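Local coordinates for putative aliphatic sulfonates-binding protein (Escherichia coli, PDB 2X26) that probably captures aliphatic sulfonates in the periplasm as the binding protein of an ABC-type uptake system, at residues A[222-227]-A[240-245]; A[73-78]-A[193-198]; A[106-111]-A[118-123]; A[17-22]-A[34-39]. All blocks are in the same frame, centred on the assembly; numbering follows the deposited sequence. Where two conformers were deposited one is given.

Contacts 1, 2 and 3 are buried and wholly aliphatic or aromatic across their interfaces. Contact 4 is only partly buried, and there a lysine chain lies over a tryptophan. Contacts 2 and 4 both reach the same five-stranded sheet, at its two outermost strands, 74-80 and 33-38. Contact 3 belongs to the second sheet, and its centre lies about 32 Å from that of contact 4. Contact 1 uses no strand: it joins two consecutive helices. It touches contact 4, because Leu227 meets Val17 and Ser223 meets Leu18. Helix 220-231 therefore links the helix pair of contact 1 to helix 14-21 of contact 4.

Contact 1: A[222-227]-A[240-245]; sequences QSIALL and SYLDHR
The amide N of Leu227 bonds to Ser223 O at 2.9 Å. This is an ordinary helical bond in helix 220-231, and it fixes the turn that presents Leu227 to Leu242. No hydrogen bond crosses the contact. Leu242 of helix 235-243 points toward the other helix and spreads its two methyls over two partners. CD1 meets Ile224 CG1 at 3.7 Å. CD2 meets Leu227 CD1 at 4.0 Å. Leu242 thus fits against two residues that are three positions apart in the sequence. Its CG stands anti to the carbonyl carbon (chi1 -69°), and this sends the forked end forward between them. Ile224 does not aim straight at the other helix and reaches Leu242 with CG1, the methylene of its longer branch, while Leu227 faces it directly. In both pairs the side chains meet at a slant.

Leu242 lies close to the end of its helix. Its carbonyl O accepts from Arg245 N at 3.1 Å, and His244 N bonds to Tyr241 O at 3.2 Å. His244 N keeps a weak bond to Ser240 O as well, so the last turn only shifts toward bonding to the third residue back. Beyond it, His244 bonds to Asp160 and stacks on Tyr163, and Arg245 forms a salt bridge with Asp213. Asp243 pairs with Arg220, at the start of helix 220-231. Ile224 also packs on Ala235, Ile238 and Ala239. The arrangement is a helix-loop-helix pair, two consecutive helices closed by Leu242 set between Ile224 and Leu227, and its first helix packs on helix 14-21.

Contact 2: A[73-78]-A[193-198]; sequences DLVYVG and PYAEKN
Ala195 directs its methyl at two valines of the strand. Its CB lies 3.9 Å from Val77 CG1 and 4.2 Å from Val75 CG2. The valines are two residues apart, so both point to the same side of strand 74-80, toward helix 192-197. The short alanine side chain is consistent with the close approach of the helix: the CA atoms of Val77 and Ala195 are 7.5 Å apart. Val77 has CG1 anti to its carbonyl carbon (chi1 -72°), and this places that methyl over the alanine. No polar atom bridges the two segments.

The helix is also braced from within. Asn198 ND2 bonds to Tyr194 O at 3.1 Å, with an N-H...O angle of 138°. The nitrogen lies in the carbonyl plane, on a lone pair, but the bond is bent and the oxygen tilted from the asparagine amide plane. The same oxygen accepts from Asn198 N at 3.0 Å, so one residue grips it twice. ND2 also sits over the centre of one face of the Tyr194 ring, 3.4 Å above its plane.

Val77 and Gly78 both face Tyr188, which makes a classic beta bulge with strand 186-191. Helix 192-197 follows directly from that strand, and its Arg192 forms a salt bridge with Asp73. Val77 packs on Tyr188 and Ala190 of its partner strand, on Ala195 and on Leu206 of helix 199-218.

Contact 3: A[106-111]-A[118-123]; sequences HKVAFQ and NLLLRA
Phe110 and Leu120 have the nearest CA atoms across the contact, 8.6 Å apart. Phe110 ends strand 107-110 with its backbone almost fully extended (phi -172°, psi 166°). Leu120 sits on helix 115-126, which packs over that strand. No hydrogen bond joins the segments. The contact is carried by one methyl, Leu120 CD2. It lies 3.5 Å from Phe110 CE2 and 3.6 Å from Phe110 CD2, approaching the ring obliquely. It also meets Val108 CG1 at 3.8 Å. Phe110 CG sits between its backbone N and carbonyl carbon (chi1 58°), a turn that brings the CD2-CE2 side of the ring to the leucine methyl. The two side chains cross at about a right angle.

On another side of the helix, Arg122 holds Asn118 OD1 side-on with two nitrogens. NE gives the shorter and straighter bond, at 2.8 Å. NH2 gives a longer one, at 3.3 Å.

Strand 107-110, helix 115-126 and strand 135-138 form a beta-alpha-beta unit, in the sheet where strand 107-110 lies between 135-138 and 155-159. Phe110 also meets the rings of His117, Phe131 and Tyr138. Leu120 reaches Ile89 of strand 87-92, and Asn118 packs on helix 255-270.

Contact 4: A[17-22]-A[34-39]; sequences VLAKSH and ISWVEF
Lys20 and Trp36 join the helix and second strand of a beta-alpha-beta crossover. Strand 4-9 leads into helices 14-21 and 24-28, and the chain returns as strand 33-38, parallel to the first. The Lys20 chain lies over one face of the indole. Its CB is 3.5 Å from the centroid of the six-membered ring and only 7° off the ring normal, a clear CH-pi contact. The backbone takes part too, with Lys20 CA 3.6 Å from Trp36 CZ2. From there the chain runs back over the ring fusion, CG lying 3.7 Å from Trp36 CD2. It ends near the root of the tryptophan, with CE 3.8 Å from Trp36 CB. The two side chains slide past each other in opposite directions. A bend at chi4 (-72°) turns the amine at the end, and NZ, 5.6 Å from the centroid of the five-membered ring, offers at most a weak cation-pi attraction. Ala19 CB touches Trp36 CH2 obliquely at 4.3 Å.

Trp36 NE1 bonds to Glu26, so its ring is held at that polar edge as well. With an alanine in place of Trp36, the Lys20 chain would probably lose the flat surface it lies on and Glu26 its N-H partner. The crossover and the strand order 33-38, 4-9, 56-59, 186-191, 74-80 are those expected of a type II periplasmic binding protein lobe.

Contact 1: A[222-227]-A[240-245]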
loop_
_atom_site.group_PDB
_atom_site.type_symbol
_atom_site.label_atom_id
_atom_site.label_comp_id
_atom_site.label_asym_id
_atom_site.label_seq_id
_atom_site.Cartn_x
_atom_site.Cartn_y
_atom_site.Cartn_z
ATOM N N GLN A 222 -20.191 -3.092 -10.969
ATOM C CA GLN A 222 -20.341 -1.768 -10.362
ATOM C C GLN A 222 -18.973 -1.252 -9.935
ATOM O O GLN A 222 -18.661 -0.060 -10.134
ATOM C CB GLN A 222 -21.253 -1.859 -9.163
ATOM C CG GLN A 222 -21.222 -0.653 -8.265
ATOM C CD GLN A 222 -22.042 -0.859 -7.000
ATOM O OE1 GLN A 222 -21.612 -1.550 -6.050
ATOM N NE2 GLN A 222 -23.232 -0.274 -6.985
ATOM N N SER A 223 -18.155 -2.144 -9.378
ATOM C CA SER A 223 -16.848 -1.712 -8.852
ATOM C C SER A 223 -15.894 -1.332 -10.032
ATOM O O SER A 223 -15.105 -0.374 -9.967
ATOM C CB SER A 223 -16.244 -2.815 -7.986
ATOM O OG SER A 223 -17.033 -3.103 -6.840
ATOM N N ILE A 224 -16.019 -2.039 -11.153
ATOM C CA ILE A 224 -15.183 -1.707 -12.308
ATOM C C ILE A 224 -15.559 -0.322 -12.839
ATOM O O ILE A 224 -14.666 0.499 -13.158
ATOM C CB ILE A 224 -15.294 -2.799 -13.426
ATOM C CG1 ILE A 224 -14.461 -4.014 -13.007
ATOM C CG2 ILE A 224 -14.888 -2.179 -14.809
ATOM C CD1 ILE A 224 -14.726 -5.262 -13.938
ATOM N N ALA A 225 -16.850 -0.036 -12.892
ATOM C CA ALA A 225 -17.304 1.260 -13.355
ATOM C C ALA A 225 -16.795 2.381 -12.428
ATOM O O ALA A 225 -16.269 3.420 -12.892
ATOM C CB ALA A 225 -18.827 1.269 -13.436
ATOM N N LEU A 226 -16.885 2.141 -11.115
ATOM C CA LEU A 226 -16.400 3.104 -10.122
ATOM C C LEU A 226 -14.921 3.401 -10.292
ATOM O O LEU A 226 -14.525 4.562 -10.406
ATOM C CB LEU A 226 -16.687 2.603 -8.718
ATOM C CG LEU A 226 -15.979 3.449 -7.680
ATOM C CD1 LEU A 226 -16.685 4.799 -7.558
ATOM C CD2 LEU A 226 -15.940 2.681 -6.378
ATOM N N LEU A 227 -14.093 2.358 -10.344
ATOM C CA LEU A 227 -12.643 2.524 -10.364
ATOM C C LEU A 227 -12.179 3.024 -11.747
ATOM O O LEU A 227 -11.191 3.758 -11.840
ATOM C CB LEU A 227 -11.988 1.176 -9.996
ATOM C CG LEU A 227 -12.176 0.686 -8.561
ATOM C CD1 LEU A 227 -11.658 -0.765 -8.433
ATOM C CD2 LEU A 227 -11.437 1.623 -7.544
ATOM N N SER A 240 -8.532 -6.127 -15.840
ATOM C CA SER A 240 -7.202 -6.753 -15.742
ATOM C C SER A 240 -6.583 -6.445 -14.383
ATOM O O SER A 240 -6.057 -7.343 -13.705
ATOM C CB SER A 240 -6.314 -6.200 -16.852
ATOM O OG SER A 240 -5.035 -6.830 -16.894
ATOM N N TYR A 241 -6.647 -5.178 -13.976
ATOM C CA TYR A 241 -6.137 -4.772 -12.684
ATOM C C TYR A 241 -6.731 -5.579 -11.508
ATOM O O TYR A 241 -5.976 -6.084 -10.634
ATOM C CB TYR A 241 -6.457 -3.287 -12.480
ATOM C CG TYR A 241 -6.058 -2.729 -11.162
ATOM C CD1 TYR A 241 -4.790 -2.228 -10.963
ATOM C CD2 TYR A 241 -6.954 -2.710 -10.100
ATOM C CE1 TYR A 241 -4.410 -1.715 -9.694
ATOM C CE2 TYR A 241 -6.606 -2.194 -8.864
ATOM C CZ TYR A 241 -5.354 -1.700 -8.669
ATOM O OH TYR A 241 -5.057 -1.160 -7.446
ATOM N N LEU A 242 -8.053 -5.743 -11.487
ATOM C CA LEU A 242 -8.699 -6.530 -10.412
ATOM C C LEU A 242 -8.329 -8.007 -10.502
ATOM O O LEU A 242 -8.128 -8.675 -9.460
ATOM C CB LEU A 242 -10.232 -6.354 -10.485
ATOM C CG LEU A 242 -10.751 -4.955 -10.122
ATOM C CD1 LEU A 242 -12.292 -5.109 -10.217
ATOM C CD2 LEU A 242 -10.360 -4.530 -8.680
ATOM N N ASP A 243 -8.179 -8.522 -11.729
ATOM C CA ASP A 243 -7.800 -9.915 -11.923
ATOM C C ASP A 243 -6.358 -10.245 -11.402
ATOM O O ASP A 243 -6.028 -11.418 -11.226
ATOM C CB ASP A 243 -7.918 -10.278 -13.395
ATOM C CG ASP A 243 -9.345 -10.437 -13.845
ATOM O OD1 ASP A 243 -10.222 -10.587 -12.948
ATOM O OD2 ASP A 243 -9.583 -10.451 -15.095
ATOM N N HIS A 244 -5.512 -9.244 -11.193
ATOM C CA HIS A 244 -4.160 -9.510 -10.679
ATOM C C HIS A 244 -4.104 -9.445 -9.153
ATOM O O HIS A 244 -3.016 -9.547 -8.587
ATOM C CB HIS A 244 -3.140 -8.531 -11.266
ATOM C CG HIS A 244 -3.097 -8.546 -12.759
ATOM N ND1 HIS A 244 -2.899 -7.405 -13.508
ATOM C CD2 HIS A 244 -3.243 -9.564 -13.642
ATOM C CE1 HIS A 244 -2.915 -7.721 -14.792
ATOM N NE2 HIS A 244 -3.122 -9.028 -14.902
ATOM N N ARG A 245 -5.254 -9.255 -8.494
ATOM C CA ARG A 245 -5.276 -9.120 -7.021
ATOM C C ARG A 245 -5.800 -10.366 -6.364
ATOM O O ARG A 245 -6.737 -11.019 -6.903
ATOM C CB ARG A 245 -6.229 -8.005 -6.616
ATOM C CG ARG A 245 -5.760 -6.637 -7.132
ATOM C CD ARG A 245 -6.873 -5.665 -6.842
ATOM N NE ARG A 245 -6.760 -5.135 -5.485
ATOM C CZ ARG A 245 -7.678 -5.209 -4.520
ATOM N NH1 ARG A 245 -8.834 -5.880 -4.677
ATOM N NH2 ARG A 245 -7.392 -4.596 -3.353
#

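Contact 2: A[73-78]-A[193-198]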
loop_
_atom_site.group_PDB
_atom_site.type_symbol
_atom_site.label_atom_id
_atom_site.label_comp_id
_atom_site.label_asym_id
_atom_site.label_seq_id
_atom_site.Cartn_x
_atom_site.Cartn_y
_atom_site.Cartn_z
ATOM N N ASP A 73 7.334 8.051 14.253
ATOM C CA ASP A 73 6.859 7.011 15.182
ATOM C C ASP A 73 5.561 6.371 14.655
ATOM O O ASP A 73 4.746 5.855 15.422
ATOM C CB ASP A 73 6.656 7.567 16.593
ATOM C CG ASP A 73 6.401 6.459 17.651
ATOM O OD1 ASP A 73 6.805 5.277 17.464
ATOM O OD2 ASP A 73 5.777 6.786 18.689
ATOM N N LEU A 74 5.409 6.324 13.350
ATOM C CA LEU A 74 4.159 5.808 12.755
ATOM C C LEU A 74 4.076 4.307 12.870
ATOM O O LEU A 74 5.061 3.623 12.605
ATOM C CB LEU A 74 4.148 6.152 11.299
ATOM C CG LEU A 74 4.398 7.617 11.059
ATOM C CD1 LEU A 74 4.439 7.815 9.527
ATOM C CD2 LEU A 74 3.291 8.477 11.699
ATOM N N VAL A 75 2.927 3.781 13.267
ATOM C CA VAL A 75 2.815 2.355 13.582
ATOM C C VAL A 75 2.026 1.660 12.499
ATOM O O VAL A 75 1.091 2.266 11.913
ATOM C CB VAL A 75 2.149 2.118 14.942
ATOM C CG1 VAL A 75 3.056 2.636 16.052
ATOM C CG2 VAL A 75 0.766 2.753 15.055
ATOM N N TYR A 76 2.384 0.389 12.247
ATOM C CA TYR A 76 1.620 -0.453 11.334
ATOM C C TYR A 76 0.410 -0.991 12.093
ATOM O O TYR A 76 0.563 -1.756 13.059
ATOM C CB TYR A 76 2.477 -1.632 10.884
ATOM C CG TYR A 76 3.757 -1.272 10.167
ATOM C CD1 TYR A 76 3.783 -1.100 8.762
ATOM C CD2 TYR A 76 4.934 -1.162 10.852
ATOM C CE1 TYR A 76 4.980 -0.783 8.083
ATOM C CE2 TYR A 76 6.147 -0.838 10.202
ATOM C CZ TYR A 76 6.156 -0.649 8.814
ATOM O OH TYR A 76 7.339 -0.350 8.152
ATOM N N VAL A 77 -0.772 -0.579 11.682
ATOM C CA VAL A 77 -1.990 -1.026 12.328
ATOM C C VAL A 77 -2.633 -2.238 11.621
ATOM O O VAL A 77 -3.422 -2.954 12.242
ATOM C CB VAL A 77 -3.063 0.098 12.546
ATOM C CG1 VAL A 77 -2.644 1.103 13.683
ATOM C CG2 VAL A 77 -3.456 0.794 11.209
ATOM N N GLY A 78 -2.322 -2.459 10.346
ATOM C CA GLY A 78 -2.965 -3.544 9.587
ATOM C C GLY A 78 -2.157 -3.853 8.355
ATOM O O GLY A 78 -1.462 -2.990 7.824
ATOM N N PRO A 193 -0.320 7.397 19.200
ATOM C CA PRO A 193 -1.284 7.818 20.211
ATOM C C PRO A 193 -2.710 7.664 19.715
ATOM O O PRO A 193 -3.604 7.323 20.511
ATOM C CB PRO A 193 -0.942 9.310 20.407
ATOM C CG PRO A 193 0.455 9.398 20.104
ATOM C CD PRO A 193 0.642 8.475 18.908
ATOM N N TYR A 194 -2.940 7.863 18.411
ATOM C CA TYR A 194 -4.299 7.733 17.874
ATOM C C TYR A 194 -4.740 6.292 17.879
ATOM O O TYR A 194 -5.893 6.021 18.162
ATOM C CB TYR A 194 -4.388 8.237 16.422
ATOM C CG TYR A 194 -5.784 8.352 15.826
ATOM C CD1 TYR A 194 -6.532 9.524 15.983
ATOM C CD2 TYR A 194 -6.355 7.303 15.089
ATOM C CE1 TYR A 194 -7.814 9.666 15.426
ATOM C CE2 TYR A 194 -7.669 7.427 14.547
ATOM C CZ TYR A 194 -8.380 8.611 14.703
ATOM O OH TYR A 194 -9.641 8.770 14.131
ATOM N N ALA A 195 -3.824 5.386 17.545
ATOM C CA ALA A 195 -4.152 3.967 17.526
ATOM C C ALA A 195 -4.449 3.495 18.976
ATOM O O ALA A 195 -5.409 2.736 19.185
ATOM C CB ALA A 195 -3.002 3.196 16.935
ATOM N N GLU A 196 -3.629 3.946 19.936
ATOM C CA GLU A 196 -3.804 3.506 21.324
ATOM C C GLU A 196 -5.078 4.051 21.967
ATOM O O GLU A 196 -5.737 3.333 22.746
ATOM C CB GLU A 196 -2.552 3.815 22.151
ATOM C CG GLU A 196 -1.368 2.924 21.749
ATOM C CD GLU A 196 -1.473 1.533 22.359
ATOM O OE1 GLU A 196 -2.105 1.405 23.430
ATOM O OE2 GLU A 196 -0.916 0.581 21.773
ATOM N N LYS A 197 -5.443 5.281 21.617
ATOM C CA LYS A 197 -6.638 5.937 22.114
ATOM C C LYS A 197 -7.894 5.379 21.467
ATOM O O LYS A 197 -8.969 5.417 22.077
ATOM C CB LYS A 197 -6.574 7.428 21.774
ATOM C CG LYS A 197 -7.780 8.174 22.286
ATOM C CD LYS A 197 -7.525 9.638 22.480
ATOM C CE LYS A 197 -8.311 10.124 23.716
ATOM N NZ LYS A 197 -8.246 11.610 23.882
ATOM N N ASN A 198 -7.781 4.927 20.209
ATOM C CA ASN A 198 -8.972 4.569 19.434
ATOM C C ASN A 198 -8.923 3.135 18.893
ATOM O O ASN A 198 -9.360 2.864 17.774
ATOM C CB ASN A 198 -9.182 5.559 18.271
ATOM C CG ASN A 198 -9.315 7.008 18.751
ATOM O OD1 ASN A 198 -10.301 7.348 19.371
ATOM N ND2 ASN A 198 -8.327 7.860 18.439
#

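Contact 3: A[106-111]-A[118-123]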
loop_
_atom_site.group_PDB
_atom_site.type_symbol
_atom_site.label_atom_id
_atom_site.label_comp_id
_atom_site.label_asym_id
_atom_site.label_seq_id
_atom_site.Cartn_x
_atom_site.Cartn_y
_atom_site.Cartn_z
ATOM N N HIS A 106 21.976 -5.100 -19.819
ATOM C CA HIS A 106 20.898 -4.322 -20.468
ATOM C C HIS A 106 20.376 -3.158 -19.640
ATOM O O HIS A 106 20.662 -3.058 -18.439
ATOM C CB HIS A 106 19.749 -5.238 -20.902
ATOM C CG HIS A 106 20.089 -6.113 -22.060
ATOM N ND1 HIS A 106 20.196 -7.481 -21.959
ATOM C CD2 HIS A 106 20.383 -5.807 -23.346
ATOM C CE1 HIS A 106 20.535 -7.986 -23.133
ATOM N NE2 HIS A 106 20.655 -6.989 -23.992
ATOM N N LYS A 107 19.607 -2.262 -20.290
ATOM C CA LYS A 107 19.035 -1.100 -19.622
ATOM C C LYS A 107 17.645 -1.445 -19.075
ATOM O O LYS A 107 16.778 -1.930 -19.809
ATOM C CB LYS A 107 18.925 0.095 -20.584
ATOM C CG LYS A 107 20.222 0.502 -21.246
ATOM C CD LYS A 107 19.863 1.476 -22.398
ATOM C CE LYS A 107 20.763 1.380 -23.579
ATOM N NZ LYS A 107 21.941 2.270 -23.433
ATOM N N VAL A 108 17.453 -1.205 -17.783
ATOM C CA VAL A 108 16.169 -1.479 -17.179
ATOM C C VAL A 108 15.615 -0.195 -16.552
ATOM O O VAL A 108 16.253 0.369 -15.646
ATOM C CB VAL A 108 16.320 -2.566 -16.109
ATOM C CG1 VAL A 108 14.941 -2.892 -15.471
ATOM C CG2 VAL A 108 16.973 -3.874 -16.692
ATOM N N ALA A 109 14.408 0.225 -16.952
ATOM C CA ALA A 109 13.806 1.417 -16.385
ATOM C C ALA A 109 12.950 1.052 -15.177
ATOM O O ALA A 109 12.272 0.023 -15.204
ATOM C CB ALA A 109 12.937 2.080 -17.414
ATOM N N PHE A 110 12.971 1.909 -14.155
ATOM C CA PHE A 110 12.089 1.809 -12.959
ATOM C C PHE A 110 12.266 3.056 -12.108
ATOM O O PHE A 110 13.278 3.745 -12.253
ATOM C CB PHE A 110 12.450 0.582 -12.106
ATOM C CG PHE A 110 13.894 0.582 -11.616
ATOM C CD1 PHE A 110 14.224 0.995 -10.315
ATOM C CD2 PHE A 110 14.926 0.201 -12.477
ATOM C CE1 PHE A 110 15.574 1.002 -9.897
ATOM C CE2 PHE A 110 16.266 0.244 -12.070
ATOM C CZ PHE A 110 16.569 0.631 -10.776
ATOM N N GLN A 111 11.367 3.285 -11.149
ATOM C CA GLN A 111 11.469 4.445 -10.262
ATOM C C GLN A 111 12.376 4.166 -9.067
ATOM O O GLN A 111 12.200 3.179 -8.350
ATOM C CB GLN A 111 10.070 4.911 -9.780
ATOM C CG GLN A 111 10.167 6.229 -9.000
ATOM C CD GLN A 111 8.791 6.771 -8.602
ATOM O OE1 GLN A 111 8.177 7.536 -9.322
ATOM N NE2 GLN A 111 8.351 6.413 -7.431
ATOM N N ASN A 118 12.641 -2.467 -5.402
ATOM C CA ASN A 118 12.755 -3.596 -4.481
ATOM C C ASN A 118 12.634 -4.900 -5.281
ATOM O O ASN A 118 13.437 -5.830 -5.101
ATOM C CB ASN A 118 11.668 -3.491 -3.384
ATOM C CG ASN A 118 11.693 -4.618 -2.414
ATOM O OD1 ASN A 118 12.705 -4.856 -1.734
ATOM N ND2 ASN A 118 10.557 -5.314 -2.278
ATOM N N LEU A 119 11.646 -4.961 -6.178
ATOM C CA LEU A 119 11.402 -6.196 -6.960
ATOM C C LEU A 119 12.642 -6.490 -7.769
ATOM O O LEU A 119 13.105 -7.628 -7.806
ATOM C CB LEU A 119 10.221 -6.038 -7.948
ATOM C CG LEU A 119 10.009 -7.237 -8.904
ATOM C CD1 LEU A 119 9.023 -8.077 -8.292
ATOM C CD2 LEU A 119 9.443 -6.789 -10.189
ATOM N N LEU A 120 13.207 -5.450 -8.372
ATOM C CA LEU A 120 14.349 -5.636 -9.266
ATOM C C LEU A 120 15.593 -6.077 -8.528
ATOM O O LEU A 120 16.276 -7.007 -9.003
ATOM C CB LEU A 120 14.638 -4.389 -10.113
ATOM C CG LEU A 120 15.737 -4.565 -11.149
ATOM C CD1 LEU A 120 15.419 -5.654 -12.232
ATOM C CD2 LEU A 120 16.049 -3.197 -11.803
ATOM N N LEU A 121 15.914 -5.450 -7.385
ATOM C CA LEU A 121 17.052 -5.928 -6.552
ATOM C C LEU A 121 16.896 -7.411 -6.217
ATOM O O LEU A 121 17.860 -8.167 -6.333
ATOM C CB LEU A 121 17.157 -5.163 -5.225
ATOM C CG LEU A 121 17.774 -3.756 -5.280
ATOM C CD1 LEU A 121 17.607 -3.110 -3.921
ATOM C CD2 LEU A 121 19.249 -3.897 -5.582
ATOM N N ARG A 122 15.684 -7.816 -5.799
ATOM C CA ARG A 122 15.434 -9.214 -5.418
ATOM C C ARG A 122 15.443 -10.198 -6.573
ATOM O O ARG A 122 16.016 -11.288 -6.448
ATOM C CB ARG A 122 14.123 -9.333 -4.674
ATOM C CG ARG A 122 14.187 -8.692 -3.295
ATOM C CD ARG A 122 12.796 -8.553 -2.793
ATOM N NE ARG A 122 12.785 -7.665 -1.645
ATOM C CZ ARG A 122 12.847 -8.077 -0.386
ATOM N NH1 ARG A 122 12.912 -9.388 -0.094
ATOM N NH2 ARG A 122 12.828 -7.161 0.573
ATOM N N ALA A 123 14.840 -9.806 -7.694
ATOM C CA ALA A 123 14.852 -10.635 -8.900
ATOM C C ALA A 123 16.282 -10.841 -9.409
ATOM O O ALA A 123 16.662 -11.966 -9.794
ATOM C CB ALA A 123 13.989 -9.988 -10.004
#

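Contact 4: A[17-22]-A[34-39]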
loop_
_atom_site.group_PDB
_atom_site.type_symbol
_atom_site.label_atom_id
_atom_site.label_comp_id
_atom_site.label_asym_id
_atom_site.label_seq_id
_atom_site.Cartn_x
_atom_site.Cartn_y
_atom_site.Cartn_z
ATOM N N VAL A 17 -11.069 3.304 -1.234
ATOM C CA VAL A 17 -11.806 3.991 -2.331
ATOM C C VAL A 17 -13.246 3.460 -2.404
ATOM O O VAL A 17 -14.195 4.260 -2.528
ATOM C CB VAL A 17 -11.066 3.829 -3.673
ATOM C CG1 VAL A 17 -11.927 4.250 -4.901
ATOM C CG2 VAL A 17 -9.778 4.708 -3.649
ATOM N N LEU A 18 -13.409 2.135 -2.321
ATOM C CA LEU A 18 -14.761 1.565 -2.324
ATOM C C LEU A 18 -15.526 1.945 -1.056
ATOM O O LEU A 18 -16.691 2.293 -1.141
ATOM C CB LEU A 18 -14.768 0.052 -2.538
ATOM C CG LEU A 18 -14.910 -0.240 -4.032
ATOM C CD1 LEU A 18 -13.580 -0.078 -4.723
ATOM C CD2 LEU A 18 -15.491 -1.614 -4.259
ATOM N N ALA A 19 -14.859 1.932 0.110
ATOM C CA ALA A 19 -15.549 2.381 1.336
ATOM C C ALA A 19 -16.040 3.827 1.202
ATOM O O ALA A 19 -17.148 4.168 1.658
ATOM C CB ALA A 19 -14.620 2.268 2.582
ATOM N N LYS A 20 -15.182 4.674 0.667
ATOM C CA LYS A 20 -15.518 6.091 0.474
ATOM C C LYS A 20 -16.710 6.254 -0.472
ATOM O O LYS A 20 -17.690 6.930 -0.151
ATOM C CB LYS A 20 -14.277 6.852 -0.056
ATOM C CG LYS A 20 -14.560 8.323 -0.369
ATOM C CD LYS A 20 -13.366 8.961 -1.130
ATOM C CE LYS A 20 -13.637 10.462 -1.398
ATOM N NZ LYS A 20 -14.689 10.697 -2.467
ATOM N N SER A 21 -16.656 5.550 -1.593
ATOM C CA SER A 21 -17.694 5.662 -2.611
ATOM C C SER A 21 -19.042 5.213 -2.068
ATOM O O SER A 21 -20.101 5.822 -2.378
ATOM C CB SER A 21 -17.321 4.810 -3.815
ATOM O OG SER A 21 -16.239 5.398 -4.500
ATOM N N HIS A 22 -19.028 4.145 -1.259
ATOM C CA HIS A 22 -20.267 3.614 -0.698
ATOM C C HIS A 22 -20.690 4.275 0.594
ATOM O O HIS A 22 -21.710 3.929 1.175
ATOM C CB HIS A 22 -20.173 2.086 -0.547
ATOM C CG HIS A 22 -20.149 1.375 -1.860
ATOM N ND1 HIS A 22 -21.285 0.842 -2.419
ATOM C CD2 HIS A 22 -19.148 1.113 -2.718
ATOM C CE1 HIS A 22 -20.983 0.285 -3.581
ATOM N NE2 HIS A 22 -19.687 0.419 -3.782
ATOM N N ILE A 34 -15.966 12.075 9.322
ATOM C CA ILE A 34 -15.098 11.310 8.447
ATOM C C ILE A 34 -14.671 12.252 7.324
ATOM O O ILE A 34 -15.516 12.925 6.703
ATOM C CB ILE A 34 -15.833 10.107 7.810
ATOM C CG1 ILE A 34 -16.509 9.191 8.892
ATOM C CG2 ILE A 34 -14.858 9.311 6.917
ATOM C CD1 ILE A 34 -15.506 8.632 9.954
ATOM N N SER A 35 -13.373 12.329 7.058
ATOM C CA SER A 35 -12.873 13.082 5.889
ATOM C C SER A 35 -11.787 12.307 5.111
ATOM O O SER A 35 -11.086 11.433 5.647
ATOM C CB SER A 35 -12.364 14.458 6.248
ATOM O OG SER A 35 -11.282 14.394 7.139
ATOM N N TRP A 36 -11.701 12.607 3.845
ATOM C CA TRP A 36 -10.914 11.785 2.916
ATOM C C TRP A 36 -9.948 12.749 2.218
ATOM O O TRP A 36 -10.362 13.811 1.766
ATOM C CB TRP A 36 -11.891 11.200 1.876
ATOM C CG TRP A 36 -12.850 10.223 2.438
ATOM C CD1 TRP A 36 -14.120 10.477 2.893
ATOM C CD2 TRP A 36 -12.607 8.824 2.675
ATOM N NE1 TRP A 36 -14.692 9.297 3.333
ATOM C CE2 TRP A 36 -13.767 8.291 3.225
ATOM C CE3 TRP A 36 -11.528 7.989 2.453
ATOM C CZ2 TRP A 36 -13.884 6.925 3.567
ATOM C CZ3 TRP A 36 -11.628 6.618 2.778
ATOM C CH2 TRP A 36 -12.820 6.111 3.322
ATOM N N VAL A 37 -8.672 12.385 2.160
ATOM C CA VAL A 37 -7.674 13.190 1.513
ATOM C C VAL A 37 -6.898 12.298 0.571
ATOM O O VAL A 37 -6.176 11.374 1.009
ATOM C CB VAL A 37 -6.675 13.813 2.550
ATOM C CG1 VAL A 37 -5.741 14.738 1.831
ATOM C CG2 VAL A 37 -7.469 14.546 3.605
ATOM N N GLU A 38 -7.004 12.606 -0.717
ATOM C CA GLU A 38 -6.290 11.823 -1.721
ATOM C C GLU A 38 -4.862 12.332 -1.874
ATOM O O GLU A 38 -4.642 13.541 -2.023
ATOM C CB GLU A 38 -7.007 11.924 -3.073
ATOM C CG GLU A 38 -6.425 10.967 -4.096
ATOM C CD GLU A 38 -6.975 11.246 -5.464
ATOM O OE1 GLU A 38 -6.439 12.136 -6.134
ATOM O OE2 GLU A 38 -7.941 10.564 -5.856
ATOM N N PHE A 39 -3.909 11.415 -1.810
ATOM C CA PHE A 39 -2.506 11.743 -2.045
ATOM C C PHE A 39 -1.966 11.126 -3.341
ATOM O O PHE A 39 -2.415 10.036 -3.737
ATOM C CB PHE A 39 -1.674 11.219 -0.862
ATOM C CG PHE A 39 -1.882 12.042 0.375
ATOM C CD1 PHE A 39 -1.096 13.149 0.618
ATOM C CD2 PHE A 39 -2.903 11.713 1.268
ATOM C CE1 PHE A 39 -1.331 13.977 1.776
ATOM C CE2 PHE A 39 -3.145 12.474 2.414
ATOM C CZ PHE A 39 -2.371 13.623 2.656
#